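Local coordinates for 6-carboxyhexanoate--CoA ligase (Aquifex aeolicus, PDB 5TVA), which is a ligase of the BioW family, a compact single-chain protein modelled here with coenzyme A and adenosine monophosphate bound, at residues V6-Q11 and H16-E21; L117-I120 and R125-E128. All blocks are in the same frame, centred on the assembly; numbering follows the deposited sequence.

The chain runs through contact 1 near its N-terminus and has closed it well before contact 2 opens. Contact 1 pairs strands 3-12 and 15-25, two of the three strands of an antiparallel sheet, with coenzyme A lying against the face that carries Arg7, Arg9 and His16. Contact 2 lies on a different sheet, the mixed one, where strand 116-119 forms an edge and the loop at 125-128 folds back on it. Contacts 1 and 2 have their centres about 25 Å apart. Their nearest atoms are about 17 Å from each other, so the two do not meet. Contact 1 thus builds part of the coenzyme A pocket directly, while contact 2 is a loop laid against a sheet edge, its Leu117 side chain about 8 Å from the bound adenosine monophosphate.

Contact 1: V6-Q11 and H16-E21; sequences VRMRAQ and HVSGAE. With COA (coenzyme A), chain D.
The methylenes of Arg7, CG first, lie against the Glu21 carboxylate, with Arg7 CG 3.5 Å from Glu21 CD. They form one pair of an antiparallel beta hairpin whose strands, 6-11 and 16-21, run at 176°. The opposite charges are near but do not touch, Arg7 NE being 4.7 Å from Glu21 OE2. Each end has its partner elsewhere: the carboxylate is bonded to His138 N and Ser5 OG, and Arg7 NH2 makes a salt bridge to Glu51. Met8 and Ala20 exchange two backbone bonds, Met8 N to Ala20 O being 2.9 Å long. Farther along, a classic beta bulge sets two residues, Val17 and Ser18, against Ala10: Val17 N reaches Ala10 O at 3.0 Å, while the bond from Ser18 N is weak.

On the face that carries Met8, Ala10, Ser18 and Ala20, Met8 bends at chi2 (-80°) and chi3, which swings its CE to within 3.5 Å of Ser18 OG. Leu36 of helix 29-37 packs on Met8 and Ala20.

Coenzyme A takes the opposite face, with Arg7, Arg9 and His16. Gly19, having no side chain, lets the ligand methyl CDP come to 3.8 Å from its CA. Adenine N1A lies over the centre of the imidazole, and His16 CE1 is 3.4 Å from coenzyme A C6A. Arg9 turns its guanidinium edge to the diphosphate, NH1 giving a 3.1 Å hydrogen bond to coenzyme A O4A.

Contact 2: L117-I120 and R125-E128; sequences LMDI and RLEE
Leu117 meets the loop residues Leu126 and Glu127 with both of its backbone polar atoms. Leu126 N gives a nearly straight 2.8 Å bond to Leu117 O, while Leu117 N is taken by a side chain instead of a carbonyl: Glu127 OE1 accepts it at 2.9 Å, with the donor standing above the carboxylate plane, 48° out of it. Strand 116-119 is an outer strand of the mixed sheet, and Met118 bonds through its backbone to strand 214-219. The chain at 125-128 lies along the edge facing away from strand 214-219, joined by a single backbone bridge, Met118 to Arg125, and the carboxylate stands in for a strand partner.

The ionic part lies within the loop. Arg125 holds Glu127 through two nitrogens, NE at 2.6 Å and NH2 at 2.8 Å; both bonds end on Glu127 OE2, which lies only 3° out of the guanidinium plane. Arg125 NH1 goes on to Ala105 O. Glu127 reaches this position by folding: CG is flanked by the residue's own N and C (chi1 74°), and a second bend at chi2 brings OE1 to the amide of Leu117.

Apolar contacts fill in alongside. Leu117 CB sits 4.3 Å from Leu126 CB, and both leucines also touch Leu224 of helix 224-233. Leu126 CD2 comes within 4.2 Å of Asp119 CB.

One carboxylate thus has its oxygens divided between two tasks: OE2 is held by the guanidinium, which fixes the group's position and would tend to stabilise its negative charge, and OE1 satisfies the amide of the buried Leu117.

Contact 1: V6-Q11 and H16-E21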
ATOM      1  N   VAL A   6       6.435 -12.899   9.782  1.00 36.26           N
ATOM      2  CA  VAL A   6       6.874 -13.791   8.707  1.00 33.44           C
ATOM      3  C   VAL A   6       6.870 -13.000   7.414  1.00 34.77           C
ATOM      4  O   VAL A   6       5.797 -12.685   6.884  1.00 37.29           O
ATOM      5  CB  VAL A   6       5.981 -15.028   8.577  1.00 36.92           C
ATOM      6  CG1 VAL A   6       6.526 -15.950   7.493  1.00 34.97           C
ATOM      7  CG2 VAL A   6       5.895 -15.745   9.898  1.00 39.79           C
ATOM      8  N   ARG A   7       8.056 -12.694   6.887  1.00 35.50           N
ATOM      9  CA  ARG A   7       8.176 -11.860   5.694  1.00 39.83           C
ATOM     10  C   ARG A   7       8.754 -12.667   4.547  1.00 37.70           C
ATOM     11  O   ARG A   7       9.820 -13.269   4.695  1.00 37.23           O
ATOM     12  CB  ARG A   7       9.066 -10.636   5.932  1.00 32.84           C
ATOM     13  CG  ARG A   7       8.443  -9.546   6.783  1.00 39.45           C
ATOM     14  CD  ARG A   7       9.464  -8.411   7.064  1.00 40.21           C
ATOM     15  NE  ARG A   7      10.360  -8.772   8.164  1.00 49.06           N
ATOM     16  CZ  ARG A   7      11.453  -8.088   8.541  1.00 54.17           C
ATOM     17  NH1 ARG A   7      11.829  -6.984   7.897  1.00 49.31           N
ATOM     18  NH2 ARG A   7      12.178  -8.515   9.573  1.00 47.16           N
ATOM     19  N   MET A   8       8.075 -12.632   3.397  1.00 39.04           N
ATOM     20  CA  MET A   8       8.499 -13.342   2.198  1.00 32.42           C
ATOM     21  C   MET A   8       8.639 -12.359   1.047  1.00 32.92           C
ATOM     22  O   MET A   8       7.793 -11.484   0.866  1.00 34.88           O
ATOM     23  CB  MET A   8       7.482 -14.437   1.836  1.00 34.66           C
ATOM     24  CG  MET A   8       7.805 -15.272   0.559  1.00 31.81           C
ATOM     25  SD  MET A   8       7.382 -14.505  -1.038  1.00 36.73           S
ATOM     26  CE  MET A   8       5.595 -14.398  -0.907  1.00 30.87           C
ATOM     27  N   ARG A   9       9.713 -12.503   0.277  1.00 33.41           N
ATOM     28  CA  ARG A   9       9.863 -11.846  -1.015  1.00 32.15           C
ATOM     29  C   ARG A   9      10.400 -12.869  -2.005  1.00 34.27           C
ATOM     30  O   ARG A   9      11.121 -13.796  -1.620  1.00 34.41           O
ATOM     31  CB  ARG A   9      10.811 -10.658  -0.936  1.00 37.85           C
ATOM     32  CG  ARG A   9      12.253 -11.069  -0.662  1.00 36.85           C
ATOM     33  CD  ARG A   9      13.128  -9.860  -0.455  1.00 43.12           C
ATOM     34  NE  ARG A   9      14.546 -10.180  -0.566  1.00 45.10           N
ATOM     35  CZ  ARG A   9      15.345 -10.354   0.483  1.00 45.43           C
ATOM     36  NH1 ARG A   9      14.857 -10.228   1.712  1.00 48.23           N
ATOM     37  NH2 ARG A   9      16.620 -10.652   0.309  1.00 44.96           N
ATOM     38  N   ALA A  10      10.037 -12.710  -3.280  1.00 37.81           N
ATOM     39  CA  ALA A  10      10.440 -13.658  -4.320  1.00 38.66           C
ATOM     40  C   ALA A  10      10.736 -12.911  -5.609  1.00 40.94           C
ATOM     41  O   ALA A  10      10.055 -11.938  -5.941  1.00 42.28           O
ATOM     42  CB  ALA A  10       9.370 -14.728  -4.571  1.00 41.02           C
ATOM     43  N   GLN A  11      11.776 -13.356  -6.312  1.00 41.01           N
ATOM     44  CA  GLN A  11      12.233 -12.760  -7.558  1.00 45.74           C
ATOM     45  C   GLN A  11      12.146 -13.777  -8.687  1.00 48.74           C
ATOM     46  O   GLN A  11      12.133 -14.992  -8.467  1.00 46.54           O
ATOM     47  CB  GLN A  11      13.689 -12.252  -7.463  1.00 43.83           C
ATOM     48  CG  GLN A  11      13.838 -10.968  -6.692  1.00 50.66           C
ATOM     49  CD  GLN A  11      15.268 -10.479  -6.646  1.00 61.70           C
ATOM     50  OE1 GLN A  11      16.215 -11.271  -6.736  1.00 62.61           O
ATOM     51  NE2 GLN A  11      15.438  -9.160  -6.518  1.00 64.50           N
ATOM     52  N   HIS A  16      11.154  -8.493  -9.075  1.00 48.17           N
ATOM     53  CA  HIS A  16      10.298  -8.806  -7.935  1.00 49.68           C
ATOM     54  C   HIS A  16       8.916  -9.261  -8.414  1.00 50.51           C
ATOM     55  O   HIS A  16       8.230  -8.539  -9.142  1.00 49.20           O
ATOM     56  CB  HIS A  16      10.198  -7.566  -7.036  1.00 45.56           C
ATOM     57  CG  HIS A  16       9.304  -7.733  -5.840  1.00 48.06           C
ATOM     58  ND1 HIS A  16       9.774  -8.142  -4.608  1.00 46.30           N
ATOM     59  CD2 HIS A  16       7.975  -7.513  -5.679  1.00 45.90           C
ATOM     60  CE1 HIS A  16       8.772  -8.178  -3.746  1.00 44.34           C
ATOM     61  NE2 HIS A  16       7.669  -7.803  -4.370  1.00 45.53           N
ATOM     62  N   VAL A  17       8.499 -10.461  -8.025  1.00 46.91           N
ATOM     63  CA  VAL A  17       7.229 -11.004  -8.489  1.00 45.09           C
ATOM     64  C   VAL A  17       6.262 -11.292  -7.359  1.00 44.01           C
ATOM     65  O   VAL A  17       5.086 -11.576  -7.630  1.00 39.30           O
ATOM     66  CB  VAL A  17       7.432 -12.275  -9.347  1.00 47.84           C
ATOM     67  CG1 VAL A  17       8.344 -11.977 -10.539  1.00 43.44           C
ATOM     68  CG2 VAL A  17       8.001 -13.423  -8.496  1.00 45.67           C
ATOM     69  N   SER A  18       6.698 -11.222  -6.105  1.00 44.01           N
ATOM     70  CA  SER A  18       5.793 -11.563  -5.019  1.00 41.34           C
ATOM     71  C   SER A  18       6.390 -11.096  -3.699  1.00 38.76           C
ATOM     72  O   SER A  18       7.610 -10.979  -3.557  1.00 38.31           O
ATOM     73  CB  SER A  18       5.511 -13.065  -4.980  1.00 38.39           C
ATOM     74  OG  SER A  18       4.500 -13.349  -4.028  1.00 37.22           O
ATOM     75  N   GLY A  19       5.516 -10.850  -2.736  1.00 40.53           N
ATOM     76  CA  GLY A  19       5.947 -10.392  -1.427  1.00 36.80           C
ATOM     77  C   GLY A  19       4.760 -10.252  -0.497  1.00 39.49           C
ATOM     78  O   GLY A  19       3.695  -9.791  -0.915  1.00 44.51           O
ATOM     79  N   ALA A  20       4.920 -10.655   0.757  1.00 33.81           N
ATOM     80  CA  ALA A  20       3.798 -10.689   1.683  1.00 37.57           C
ATOM     81  C   ALA A  20       4.365 -10.848   3.082  1.00 31.38           C
ATOM     82  O   ALA A  20       5.485 -11.329   3.257  1.00 30.98           O
ATOM     83  CB  ALA A  20       2.825 -11.845   1.363  1.00 29.72           C
ATOM     84  N   GLU A  21       3.563 -10.471   4.069  1.00 30.27           N
ATOM     85  CA  GLU A  21       3.926 -10.603   5.468  1.00 33.54           C
ATOM     86  C   GLU A  21       2.730 -11.118   6.252  1.00 33.11           C
ATOM     87  O   GLU A  21       1.583 -10.743   5.970  1.00 35.77           O
ATOM     88  CB  GLU A  21       4.412  -9.263   6.054  1.00 32.58           C
ATOM     89  CG  GLU A  21       4.726  -9.308   7.550  1.00 30.87           C
ATOM     90  CD  GLU A  21       5.505  -8.068   8.018  1.00 39.20           C
ATOM     91  OE1 GLU A  21       5.760  -7.171   7.187  1.00 32.86           O
ATOM     92  OE2 GLU A  21       5.891  -8.018   9.209  1.00 33.75           O
TER
HETATM   93  N1A COA D 302       9.084  -4.480  -4.187  1.00 47.84           N
HETATM   94  C2A COA D 302      10.277  -4.537  -4.799  1.00 47.13           C
HETATM   95  N3A COA D 302      11.355  -4.994  -4.175  1.00 52.55           N
HETATM   96  C4A COA D 302      11.285  -5.390  -2.889  1.00 53.84           C
HETATM   97  C5A COA D 302      10.063  -5.344  -2.215  1.00 50.56           C
HETATM   98  C6A COA D 302       8.938  -4.864  -2.934  1.00 45.52           C
HETATM   99  N6A COA D 302       7.593  -4.783  -2.233  1.00 43.92           N
HETATM  100  N7A COA D 302      10.244  -5.802  -0.975  1.00 48.49           N
HETATM  101  C8A COA D 302      11.516  -6.124  -0.847  1.00 52.15           C
HETATM  102  N9A COA D 302      12.149  -5.913  -2.003  1.00 53.69           N
HETATM  103  C1B COA D 302      13.625  -6.120  -2.081  1.00 53.30           C
HETATM  104  C2B COA D 302      14.434  -5.892  -3.030  1.00 55.28           C
HETATM  105  O2B COA D 302      14.223  -4.624  -3.730  1.00 61.09           O
HETATM  106  C3B COA D 302      15.680  -5.636  -1.939  1.00 58.58           C
HETATM  107  O3B COA D 302      15.375  -4.381  -1.274  1.00 53.70           O
HETATM  108  P3B COA D 302      16.141  -2.892  -1.414  1.00 61.90           P
HETATM  109  O7A COA D 302      16.256  -2.350  -0.022  1.00 52.62           O
HETATM  110  O8A COA D 302      17.495  -2.979  -2.052  1.00 66.21           O
HETATM  111  O9A COA D 302      15.308  -1.929  -2.218  1.00 57.00           O
HETATM  112  C4B COA D 302      15.620  -6.650  -1.122  1.00 55.90           C
HETATM  113  O4B COA D 302      14.254  -7.359  -1.405  1.00 50.90           O
HETATM  114  C5B COA D 302      15.700  -6.289   0.438  1.00 48.50           C
HETATM  115  O5B COA D 302      14.477  -5.832   0.904  1.00 52.43           O
HETATM  116  P1A COA D 302      13.874  -6.108   2.442  1.00 56.90           P
HETATM  117  O1A COA D 302      13.547  -4.759   3.097  1.00 52.73           O
HETATM  118  O2A COA D 302      14.812  -6.908   3.313  1.00 54.62           O
HETATM  119  O3A COA D 302      12.446  -6.909   2.267  1.00 55.38           O
HETATM  120  P2A COA D 302      11.688  -7.909   3.391  1.00 55.22           P
HETATM  121  O4A COA D 302      12.367  -9.280   3.269  1.00 45.84           O
HETATM  122  O5A COA D 302      11.922  -7.415   4.827  1.00 56.07           O
HETATM  123  O6A COA D 302      10.052  -7.985   2.976  1.00 61.05           O
HETATM  124  CBP COA D 302       7.775  -7.159   2.079  1.00 58.05           C
HETATM  125  CCP COA D 302       9.265  -6.814   2.585  1.00 58.51           C
HETATM  126  CDP COA D 302       7.843  -7.823   0.678  1.00 46.70           C
HETATM  127  CEP COA D 302       7.177  -8.262   2.980  1.00 45.01           C
HETATM  128  CAP COA D 302       6.846  -5.824   2.056  1.00 48.32           C
HETATM  129  OAP COA D 302       6.759  -5.248   0.807  1.00 49.13           O
HETATM  130  C9P COA D 302       5.373  -6.014   2.514  1.00 50.56           C
HETATM  131  O9P COA D 302       5.039  -5.847   3.668  1.00 56.64           O
HETATM  132  N8P COA D 302       4.340  -6.391   1.553  1.00 57.09           N
HETATM  133  C7P COA D 302       2.917  -6.607   1.971  1.00 52.76           C
HETATM  134  C6P COA D 302       1.954  -5.626   1.319  1.00 54.34           C
HETATM  135  C5P COA D 302       1.877  -5.708  -0.247  1.00 61.21           C
HETATM  136  O5P COA D 302       2.843  -5.733  -0.910  1.00 60.99           O
HETATM  137  N4P COA D 302       0.533  -5.733  -0.878  1.00 56.68           N
HETATM  138  C3P COA D 302       0.424  -5.841  -2.390  1.00 68.73           C
HETATM  139  C2P COA D 302      -1.007  -5.470  -2.798  1.00 65.73           C
HETATM  140  S1P COA D 302      -1.307  -3.845  -2.038  1.00 65.91           S

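Contact 2: L117-I120 and R125-E128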
ATOM      1  N   LEU A 117       7.257   9.798  -0.689  1.00 42.73           N
ATOM      2  CA  LEU A 117       6.845  10.611   0.464  1.00 45.08           C
ATOM      3  C   LEU A 117       6.756  12.059  -0.010  1.00 43.37           C
ATOM      4  O   LEU A 117       7.780  12.727  -0.204  1.00 44.05           O
ATOM      5  CB  LEU A 117       7.828  10.474   1.630  1.00 39.56           C
ATOM      6  CG  LEU A 117       7.870   9.085   2.275  1.00 43.90           C
ATOM      7  CD1 LEU A 117       9.009   8.964   3.235  1.00 43.27           C
ATOM      8  CD2 LEU A 117       6.574   8.778   2.981  1.00 41.83           C
ATOM      9  N   MET A 118       5.535  12.550  -0.189  1.00 41.99           N
ATOM     10  CA  MET A 118       5.315  13.888  -0.722  1.00 43.97           C
ATOM     11  C   MET A 118       4.929  14.864   0.383  1.00 43.33           C
ATOM     12  O   MET A 118       3.968  14.624   1.132  1.00 41.08           O
ATOM     13  CB  MET A 118       4.235  13.869  -1.806  1.00 46.04           C
ATOM     14  CG  MET A 118       3.785  15.256  -2.230  1.00 46.88           C
ATOM     15  SD  MET A 118       2.965  15.293  -3.834  1.00 51.29           S
ATOM     16  CE  MET A 118       4.309  14.764  -4.897  1.00 40.74           C
ATOM     17  N   ASP A 119       5.674  15.972   0.467  1.00 42.79           N
ATOM     18  CA  ASP A 119       5.321  17.111   1.311  1.00 43.39           C
ATOM     19  C   ASP A 119       3.923  17.640   0.983  1.00 40.79           C
ATOM     20  O   ASP A 119       3.726  18.168  -0.115  1.00 43.23           O
ATOM     21  CB  ASP A 119       6.381  18.211   1.116  1.00 46.04           C
ATOM     22  CG  ASP A 119       6.365  19.267   2.213  1.00 45.07           C
ATOM     23  OD1 ASP A 119       5.270  19.672   2.647  1.00 40.26           O
ATOM     24  OD2 ASP A 119       7.473  19.680   2.654  1.00 54.45           O
ATOM     25  N   ILE A 120       2.954  17.518   1.910  1.00 39.07           N
ATOM     26  CA  ILE A 120       1.582  17.976   1.643  1.00 44.50           C
ATOM     27  C   ILE A 120       1.567  19.423   1.194  1.00 48.11           C
ATOM     28  O   ILE A 120       0.744  19.824   0.358  1.00 47.01           O
ATOM     29  CB  ILE A 120       0.680  17.838   2.884  1.00 47.67           C
ATOM     30  CG1 ILE A 120       1.417  18.315   4.141  1.00 40.56           C
ATOM     31  CG2 ILE A 120      -0.090  16.507   2.923  1.00 48.33           C
ATOM     32  CD1 ILE A 120       0.597  18.170   5.378  1.00 46.59           C
ATOM     33  N   ARG A 125       9.333  15.818  -3.162  1.00 50.25           N
ATOM     34  CA  ARG A 125       9.607  14.432  -2.797  1.00 48.79           C
ATOM     35  C   ARG A 125      10.654  14.382  -1.688  1.00 45.32           C
ATOM     36  O   ARG A 125      11.786  14.825  -1.893  1.00 50.36           O
ATOM     37  CB  ARG A 125      10.090  13.663  -4.024  1.00 43.27           C
ATOM     38  CG  ARG A 125       9.006  13.470  -5.079  1.00 49.43           C
ATOM     39  CD  ARG A 125       9.518  12.729  -6.308  1.00 49.07           C
ATOM     40  NE  ARG A 125       9.996  11.379  -6.012  1.00 53.03           N
ATOM     41  CZ  ARG A 125      10.190  10.453  -6.944  1.00 56.82           C
ATOM     42  NH1 ARG A 125       9.939  10.741  -8.213  1.00 59.34           N
ATOM     43  NH2 ARG A 125      10.607   9.235  -6.616  1.00 54.99           N
ATOM     44  N   LEU A 126      10.292  13.798  -0.535  1.00 46.49           N
ATOM     45  CA  LEU A 126      11.153  13.762   0.649  1.00 41.95           C
ATOM     46  C   LEU A 126      11.924  12.458   0.820  1.00 50.72           C
ATOM     47  O   LEU A 126      12.860  12.415   1.632  1.00 46.66           O
ATOM     48  CB  LEU A 126      10.325  13.991   1.920  1.00 40.29           C
ATOM     49  CG  LEU A 126       9.385  15.200   1.937  1.00 44.05           C
ATOM     50  CD1 LEU A 126       8.578  15.257   3.234  1.00 45.30           C
ATOM     51  CD2 LEU A 126      10.156  16.497   1.737  1.00 47.69           C
ATOM     52  N   GLU A 127      11.552  11.387   0.115  1.00 48.38           N
ATOM     53  CA  GLU A 127      12.324  10.159   0.239  1.00 45.77           C
ATOM     54  C   GLU A 127      13.739  10.389  -0.287  1.00 49.22           C
ATOM     55  O   GLU A 127      13.950  11.112  -1.267  1.00 45.87           O
ATOM     56  CB  GLU A 127      11.638   9.002  -0.500  1.00 43.90           C
ATOM     57  CG  GLU A 127      11.718   9.045  -2.014  1.00 43.02           C
ATOM     58  CD  GLU A 127      10.631   9.892  -2.648  1.00 46.97           C
ATOM     59  OE1 GLU A 127       9.841  10.522  -1.900  1.00 45.78           O
ATOM     60  OE2 GLU A 127      10.557   9.915  -3.904  1.00 49.76           O
ATOM     61  N   GLU A 128      14.717   9.783   0.394  1.00 50.04           N
ATOM     62  CA  GLU A 128      16.120   9.972   0.024  1.00 53.03           C
ATOM     63  C   GLU A 128      16.465   9.194  -1.232  1.00 54.44           C
ATOM     64  O   GLU A 128      17.204   9.685  -2.095  1.00 51.49           O
ATOM     65  CB  GLU A 128      17.029   9.521   1.167  1.00 54.11           C
ATOM     66  CG  GLU A 128      17.282  10.559   2.202  1.00 50.21           C
ATOM     67  CD  GLU A 128      18.090  11.690   1.646  1.00 55.44           C
ATOM     68  OE1 GLU A 128      19.049  11.409   0.887  1.00 59.87           O
ATOM     69  OE2 GLU A 128      17.749  12.850   1.949  1.00 54.51           O
TER